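Local coordinates for protein peroxiredoxin (Akkermansia muciniphila, PDB 6KHX) that probably reduces hydrogen peroxide and organic hydroperoxides through a reactive cysteine, as a typical 2-Cys peroxiredoxin of the thioredoxin fold, at residues 42-47 with 82-87; 36-41 with 141-146. All blocks are in the same frame, centred on the assembly; numbering follows the deposited sequence.

Contact 1: residues 42-47 with 82-87; sequences PKDFTF and WAWVNT
Phe-45 and Trp-84 pack the active-site loop of a peroxiredoxin against helix 78-85. Pro-42 and Thr-46 belong to the family signature Pro-x-x-x-Thr-x-x-Cys, whose Cys-49 holds the position of the peroxidatic cysteine in relatives. Aromatic packing carries most of the contact. The Phe-45 ring and the five-membered ring of Trp-84 form an oblique aromatic pair, 4.2 Å between centroids, with planes turned 42° apart. Phe-45 CE1 lies 3.3 Å from Trp-84 CD1, and Trp-84 CB adds a CH-pi contact over the same phenyl ring. At the rim of that ring, Phe-45 CZ reaches Ala-83 CB at 4.0 Å. Loop backbone covers one face of the indole: Asp-44 CA makes a CH-pi contact 3.8 Å from the centroid of the six-membered ring, and Phe-45 N also lies above this face. Asp-44 OD1 sits by Trp-84 CE3, the carboxylate plane inclined 39° to the ring. With Trp-84 CG anti to the backbone N (chi1 -153°), the indole extends from the helix against the loop backbone, where NE1 is hydrogen-bonded to Gly-92 O and the rings touch Cys-49, Pro-50 and Leu-53. An alanine here would probably open a gap beside Asp-44 and Phe-45, leaving Gly-92 O without its indole donor and the phenyl ring freer to turn. Polar groups make no hydrogen bond across the contact; Asp-44 OD2 binds His-81 ND1, while Lys-43 NZ forms salt bridges to Glu-133 and to Glu-78 of a second subunit. Phe-45 also packs on Ala-83 of that subunit, and Ala-83 on its Phe-45, consistent with the dimer-dimer interface of decameric peroxiredoxins. Within the loop, Thr-46 OG1 donates to Lys-43 O at 2.6 Å.

Contact 2: residues 36-41 with 141-146; sequences VILFFY and FLIDKD
Phe-40 and Phe-141 stand almost at right angles, ring planes 83° apart, where strands 35-40 and 138-143 run side by side. They touch through their CE1 corners, Phe-40 CE1 lying 3.5 Å from Phe-141 CE1, with Phe-141 CD1 near the plane of the Phe-40 ring at its edge. With CG anti to the carbonyl carbon (chi1 -58°), Phe-40 turns its ring toward the neighbouring strand, and Tyr-113 meets both rings, Phe-141 edge-to-face. The strands are antiparallel neighbours in the central mixed sheet of the thioredoxin-like fold. Val-36 with Ile-143 and Leu-38 with Phe-141 are hydrogen-bonded pairs, Ile-37 with Leu-142 the non-hydrogen-bonded pair between them. Val-36 N donates to Ile-143 O at 2.8 Å and Leu-38 N to Phe-141 O at 2.9 Å; Ile-143 N and Phe-141 N donate back to Val-36 O and Leu-38 O, making four bonds. On the face bearing Val-36 and Leu-38, Val-36 CB packs 4.0 Å from Ile-143 CB, and Ile-143 CD1 reaches along to Leu-38 CB. On the other face, Ile-37 CD1 touches Leu-142 CD1 at 3.7 Å. There Leu-142 packs on helix 163-179 and Ile-37 on Phe-56 of helix 48-58, while strand 35-40 lies between strands 68-74 and 138-143.

Contacts 1 and 2 have centres about 21 Å apart and come in nested order along the chain: 36-41, then 42-47, 82-87 and finally 141-146. Strand 35-40 of contact 2, inside the central mixed sheet, runs straight into the loop of contact 1, which leads on to helix 48-58 and Cys-49. Tyr-41 joins the two: its CE2 packs 3.8 Å from Trp-84 CZ3, and its OH is hydrogen-bonded to Asp-44 OD1. Contact 2 is sheet core, touched by no other subunit, whereas contact 1 meets a second subunit of the ten-chain assembly. The probable peroxidatic Cys-49 thus appears to be flanked by sheet core and subunit interface.

Contact 1: residues 42-47 with 82-87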
loop_
_atom_site.group_PDB
_atom_site.type_symbol
_atom_site.label_atom_id
_atom_site.label_comp_id
_atom_site.label_asym_id
_atom_site.label_seq_id
_atom_site.Cartn_x
_atom_site.Cartn_y
_atom_site.Cartn_z
ATOM N N PRO B 42 2.536 34.736 22.934
ATOM C CA PRO B 42 1.277 33.979 22.801
ATOM C C PRO B 42 0.017 34.778 22.495
ATOM O O PRO B 42 -0.723 34.410 21.577
ATOM C CB PRO B 42 1.150 33.273 24.160
ATOM C CG PRO B 42 1.989 34.067 25.093
ATOM C CD PRO B 42 3.128 34.587 24.276
ATOM N N LYS B 43 -0.267 35.844 23.242
ATOM C CA LYS B 43 -1.581 36.472 23.152
ATOM C C LYS B 43 -1.483 37.981 23.327
ATOM O O LYS B 43 -0.825 38.457 24.257
ATOM C CB LYS B 43 -2.512 35.903 24.226
ATOM C CG LYS B 43 -3.224 34.615 23.866
ATOM C CD LYS B 43 -4.064 34.141 25.039
ATOM C CE LYS B 43 -4.414 32.677 24.914
ATOM N NZ LYS B 43 -5.062 32.169 26.147
ATOM N N ASP B 44 -2.157 38.723 22.447
ATOM C CA ASP B 44 -2.383 40.145 22.668
ATOM C C ASP B 44 -3.227 40.355 23.923
ATOM O O ASP B 44 -4.036 39.505 24.300
ATOM C CB ASP B 44 -3.093 40.783 21.465
ATOM C CG ASP B 44 -2.182 40.985 20.264
ATOM O OD1 ASP B 44 -0.979 40.669 20.348
ATOM O OD2 ASP B 44 -2.677 41.482 19.231
ATOM N N PHE B 45 -3.032 41.514 24.562
ATOM C CA PHE B 45 -3.788 41.933 25.751
ATOM C C PHE B 45 -3.534 41.027 26.951
ATOM O O PHE B 45 -4.429 40.807 27.768
ATOM C CB PHE B 45 -5.293 42.026 25.483
ATOM C CG PHE B 45 -5.652 42.975 24.388
ATOM C CD1 PHE B 45 -5.667 44.338 24.617
ATOM C CD2 PHE B 45 -5.982 42.506 23.129
ATOM C CE1 PHE B 45 -6.001 45.221 23.604
ATOM C CE2 PHE B 45 -6.319 43.383 22.114
ATOM C CZ PHE B 45 -6.328 44.743 22.352
ATOM N N THR B 46 -2.332 40.472 27.068
ATOM C CA THR B 46 -2.006 39.707 28.267
ATOM C C THR B 46 -0.969 40.463 29.093
ATOM O O THR B 46 -1.061 41.687 29.226
ATOM C CB THR B 46 -1.541 38.282 27.923
ATOM O OG1 THR B 46 -0.564 38.310 26.875
ATOM C CG2 THR B 46 -2.722 37.436 27.481
ATOM N N PHE B 47 0.008 39.752 29.661
ATOM C CA PHE B 47 0.784 40.272 30.788
ATOM C C PHE B 47 2.262 40.441 30.456
ATOM O O PHE B 47 2.737 41.578 30.387
ATOM C CB PHE B 47 0.567 39.346 31.985
ATOM C CG PHE B 47 -0.853 38.855 32.111
ATOM C CD1 PHE B 47 -1.920 39.744 32.058
ATOM C CD2 PHE B 47 -1.122 37.499 32.246
ATOM C CE1 PHE B 47 -3.225 39.285 32.152
ATOM C CE2 PHE B 47 -2.425 37.036 32.348
ATOM C CZ PHE B 47 -3.478 37.928 32.301
ATOM N N TRP B 82 -3.559 46.088 16.085
ATOM C CA TRP B 82 -3.828 47.510 15.910
ATOM C C TRP B 82 -4.569 48.092 17.111
ATOM O O TRP B 82 -4.235 49.183 17.586
ATOM C CB TRP B 82 -4.615 47.731 14.619
ATOM C CG TRP B 82 -5.246 49.082 14.529
ATOM C CD1 TRP B 82 -4.676 50.231 14.056
ATOM C CD2 TRP B 82 -6.578 49.429 14.930
ATOM N NE1 TRP B 82 -5.574 51.268 14.139
ATOM C CE2 TRP B 82 -6.747 50.801 14.672
ATOM C CE3 TRP B 82 -7.643 48.707 15.480
ATOM C CZ2 TRP B 82 -7.937 51.466 14.945
ATOM C CZ3 TRP B 82 -8.822 49.368 15.750
ATOM C CH2 TRP B 82 -8.961 50.734 15.483
ATOM N N ALA B 83 -5.584 47.388 17.611
ATOM C CA ALA B 83 -6.271 47.844 18.813
ATOM C C ALA B 83 -5.311 47.935 19.995
ATOM O O ALA B 83 -5.413 48.853 20.817
ATOM C CB ALA B 83 -7.440 46.910 19.131
ATOM N N TRP B 84 -4.351 47.012 20.078
ATOM C CA TRP B 84 -3.455 46.980 21.229
ATOM C C TRP B 84 -2.457 48.130 21.190
ATOM O O TRP B 84 -2.117 48.696 22.236
ATOM C CB TRP B 84 -2.724 45.643 21.284
ATOM C CG TRP B 84 -2.305 45.245 22.654
ATOM C CD1 TRP B 84 -2.751 45.767 23.830
ATOM C CD2 TRP B 84 -1.356 44.229 22.999
ATOM N NE1 TRP B 84 -2.140 45.137 24.889
ATOM C CE2 TRP B 84 -1.277 44.191 24.404
ATOM C CE3 TRP B 84 -0.566 43.346 22.254
ATOM C CZ2 TRP B 84 -0.442 43.304 25.080
ATOM C CZ3 TRP B 84 0.266 42.469 22.928
ATOM C CH2 TRP B 84 0.321 42.455 24.326
ATOM N N VAL B 85 -1.950 48.477 20.003
ATOM C CA VAL B 85 -1.065 49.634 19.912
ATOM C C VAL B 85 -1.819 50.943 20.096
ATOM O O VAL B 85 -1.187 51.997 20.244
ATOM C CB VAL B 85 -0.290 49.685 18.579
ATOM C CG1 VAL B 85 0.482 48.389 18.354
ATOM C CG2 VAL B 85 -1.213 50.011 17.422
ATOM N N ASN B 86 -3.152 50.909 20.068
ATOM C CA ASN B 86 -3.970 52.073 20.370
ATOM C C ASN B 86 -4.554 52.030 21.780
ATOM O O ASN B 86 -5.494 52.772 22.078
ATOM C CB ASN B 86 -5.077 52.229 19.329
ATOM C CG ASN B 86 -4.566 52.825 18.025
ATOM O OD1 ASN B 86 -4.395 54.040 17.912
ATOM N ND2 ASN B 86 -4.326 51.973 17.035
ATOM N N THR B 87 -4.024 51.169 22.647
ATOM C CA THR B 87 -4.402 51.137 24.052
ATOM C C THR B 87 -3.246 51.659 24.889
ATOM O O THR B 87 -2.123 51.155 24.750
ATOM C CB THR B 87 -4.762 49.714 24.493
ATOM O OG1 THR B 87 -5.870 49.241 23.722
ATOM C CG2 THR B 87 -5.135 49.689 25.971
#

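Contact 2: residues 36-41 with 141-146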
loop_
_atom_site.group_PDB
_atom_site.type_symbol
_atom_site.label_atom_id
_atom_site.label_comp_id
_atom_site.label_asym_id
_atom_site.label_seq_id
_atom_site.Cartn_x
_atom_site.Cartn_y
_atom_site.Cartn_z
ATOM N N VAL B 36 17.650 40.179 11.282
ATOM C CA VAL B 36 16.301 40.194 11.838
ATOM C C VAL B 36 16.323 39.511 13.197
ATOM O O VAL B 36 16.849 38.402 13.334
ATOM C CB VAL B 36 15.273 39.517 10.912
ATOM C CG1 VAL B 36 13.881 39.607 11.524
ATOM C CG2 VAL B 36 15.289 40.151 9.534
ATOM N N ILE B 37 15.759 40.175 14.197
ATOM C CA ILE B 37 15.387 39.533 15.451
ATOM C C ILE B 37 13.878 39.329 15.389
ATOM O O ILE B 37 13.107 40.296 15.423
ATOM C CB ILE B 37 15.803 40.363 16.671
ATOM C CG1 ILE B 37 17.313 40.272 16.886
ATOM C CG2 ILE B 37 15.081 39.885 17.923
ATOM C CD1 ILE B 37 17.754 38.967 17.483
ATOM N N LEU B 38 13.459 38.074 15.250
ATOM C CA LEU B 38 12.048 37.717 15.130
ATOM C C LEU B 38 11.608 37.048 16.425
ATOM O O LEU B 38 12.186 36.032 16.821
ATOM C CB LEU B 38 11.831 36.783 13.935
ATOM C CG LEU B 38 10.440 36.173 13.741
ATOM C CD1 LEU B 38 9.443 37.255 13.356
ATOM C CD2 LEU B 38 10.451 35.057 12.701
ATOM N N PHE B 39 10.609 37.614 17.100
ATOM C CA PHE B 39 10.159 37.019 18.354
ATOM C C PHE B 39 8.646 36.819 18.360
ATOM O O PHE B 39 7.879 37.688 17.929
ATOM C CB PHE B 39 10.618 37.845 19.585
ATOM C CG PHE B 39 9.896 39.148 19.772
ATOM C CD1 PHE B 39 10.273 40.278 19.069
ATOM C CD2 PHE B 39 8.862 39.249 20.688
ATOM C CE1 PHE B 39 9.609 41.480 19.251
ATOM C CE2 PHE B 39 8.198 40.451 20.879
ATOM C CZ PHE B 39 8.571 41.566 20.159
ATOM N N PHE B 40 8.240 35.649 18.849
ATOM C CA PHE B 40 6.852 35.237 19.001
ATOM C C PHE B 40 6.451 35.323 20.468
ATOM O O PHE B 40 7.228 34.932 21.353
ATOM C CB PHE B 40 6.652 33.791 18.521
ATOM C CG PHE B 40 7.043 33.549 17.086
ATOM C CD1 PHE B 40 8.374 33.388 16.730
ATOM C CD2 PHE B 40 6.075 33.453 16.097
ATOM C CE1 PHE B 40 8.733 33.159 15.416
ATOM C CE2 PHE B 40 6.427 33.217 14.781
ATOM C CZ PHE B 40 7.757 33.067 14.438
ATOM N N TYR B 41 5.220 35.775 20.703
ATOM C CA TYR B 41 4.547 35.810 21.993
ATOM C C TYR B 41 3.149 35.231 21.835
ATOM O O TYR B 41 2.594 35.235 20.732
ATOM C CB TYR B 41 4.467 37.242 22.546
ATOM C CG TYR B 41 3.654 38.189 21.699
ATOM C CD1 TYR B 41 4.213 38.814 20.589
ATOM C CD2 TYR B 41 2.329 38.467 22.012
ATOM C CE1 TYR B 41 3.475 39.685 19.811
ATOM C CE2 TYR B 41 1.583 39.336 21.244
ATOM C CZ TYR B 41 2.156 39.944 20.144
ATOM O OH TYR B 41 1.408 40.812 19.373
ATOM N N PHE B 141 14.409 34.333 17.355
ATOM C CA PHE B 141 15.317 33.892 16.305
ATOM C C PHE B 141 16.173 35.053 15.834
ATOM O O PHE B 141 15.671 36.168 15.625
ATOM C CB PHE B 141 14.567 33.298 15.096
ATOM C CG PHE B 141 13.658 32.159 15.450
ATOM C CD1 PHE B 141 12.396 32.397 15.978
ATOM C CD2 PHE B 141 14.076 30.853 15.282
ATOM C CE1 PHE B 141 11.567 31.356 16.316
ATOM C CE2 PHE B 141 13.252 29.802 15.621
ATOM C CZ PHE B 141 11.995 30.052 16.136
ATOM N N LEU B 142 17.468 34.779 15.670
ATOM C CA LEU B 142 18.402 35.688 15.021
ATOM C C LEU B 142 18.621 35.214 13.586
ATOM O O LEU B 142 19.054 34.079 13.362
ATOM C CB LEU B 142 19.726 35.739 15.781
ATOM C CG LEU B 142 20.782 36.619 15.108
ATOM C CD1 LEU B 142 20.230 38.029 14.904
ATOM C CD2 LEU B 142 22.078 36.636 15.903
ATOM N N ILE B 143 18.307 36.076 12.621
ATOM C CA ILE B 143 18.393 35.771 11.199
ATOM C C ILE B 143 19.419 36.711 10.580
ATOM O O ILE B 143 19.307 37.931 10.736
ATOM C CB ILE B 143 17.021 35.932 10.519
ATOM C CG1 ILE B 143 15.959 35.105 11.249
ATOM C CG2 ILE B 143 17.092 35.545 9.064
ATOM C CD1 ILE B 143 14.543 35.491 10.894
ATOM N N ASP B 144 20.418 36.157 9.890
ATOM C CA ASP B 144 21.451 37.013 9.316
ATOM C C ASP B 144 20.968 37.605 7.988
ATOM O O ASP B 144 19.834 37.388 7.549
ATOM C CB ASP B 144 22.786 36.263 9.199
ATOM C CG ASP B 144 22.790 35.149 8.147
ATOM O OD1 ASP B 144 21.944 35.134 7.224
ATOM O OD2 ASP B 144 23.669 34.263 8.255
ATOM N N LYS B 145 21.837 38.386 7.341
ATOM C CA LYS B 145 21.434 39.070 6.119
ATOM C C LYS B 145 21.169 38.108 4.967
ATOM O O LYS B 145 20.560 38.513 3.972
ATOM C CB LYS B 145 22.484 40.101 5.712
ATOM C CG LYS B 145 22.501 41.334 6.595
ATOM C CD LYS B 145 23.481 42.362 6.059
ATOM C CE LYS B 145 23.550 43.599 6.928
ATOM N NZ LYS B 145 24.518 44.576 6.363
ATOM N N ASP B 146 21.615 36.858 5.065
ATOM C CA ASP B 146 21.286 35.854 4.062
ATOM C C ASP B 146 19.962 35.147 4.347
ATOM O O ASP B 146 19.563 34.269 3.572
ATOM C CB ASP B 146 22.404 34.807 3.976
ATOM C CG ASP B 146 23.710 35.374 3.440
ATOM O OD1 ASP B 146 23.681 36.299 2.597
ATOM O OD2 ASP B 146 24.772 34.872 3.863
#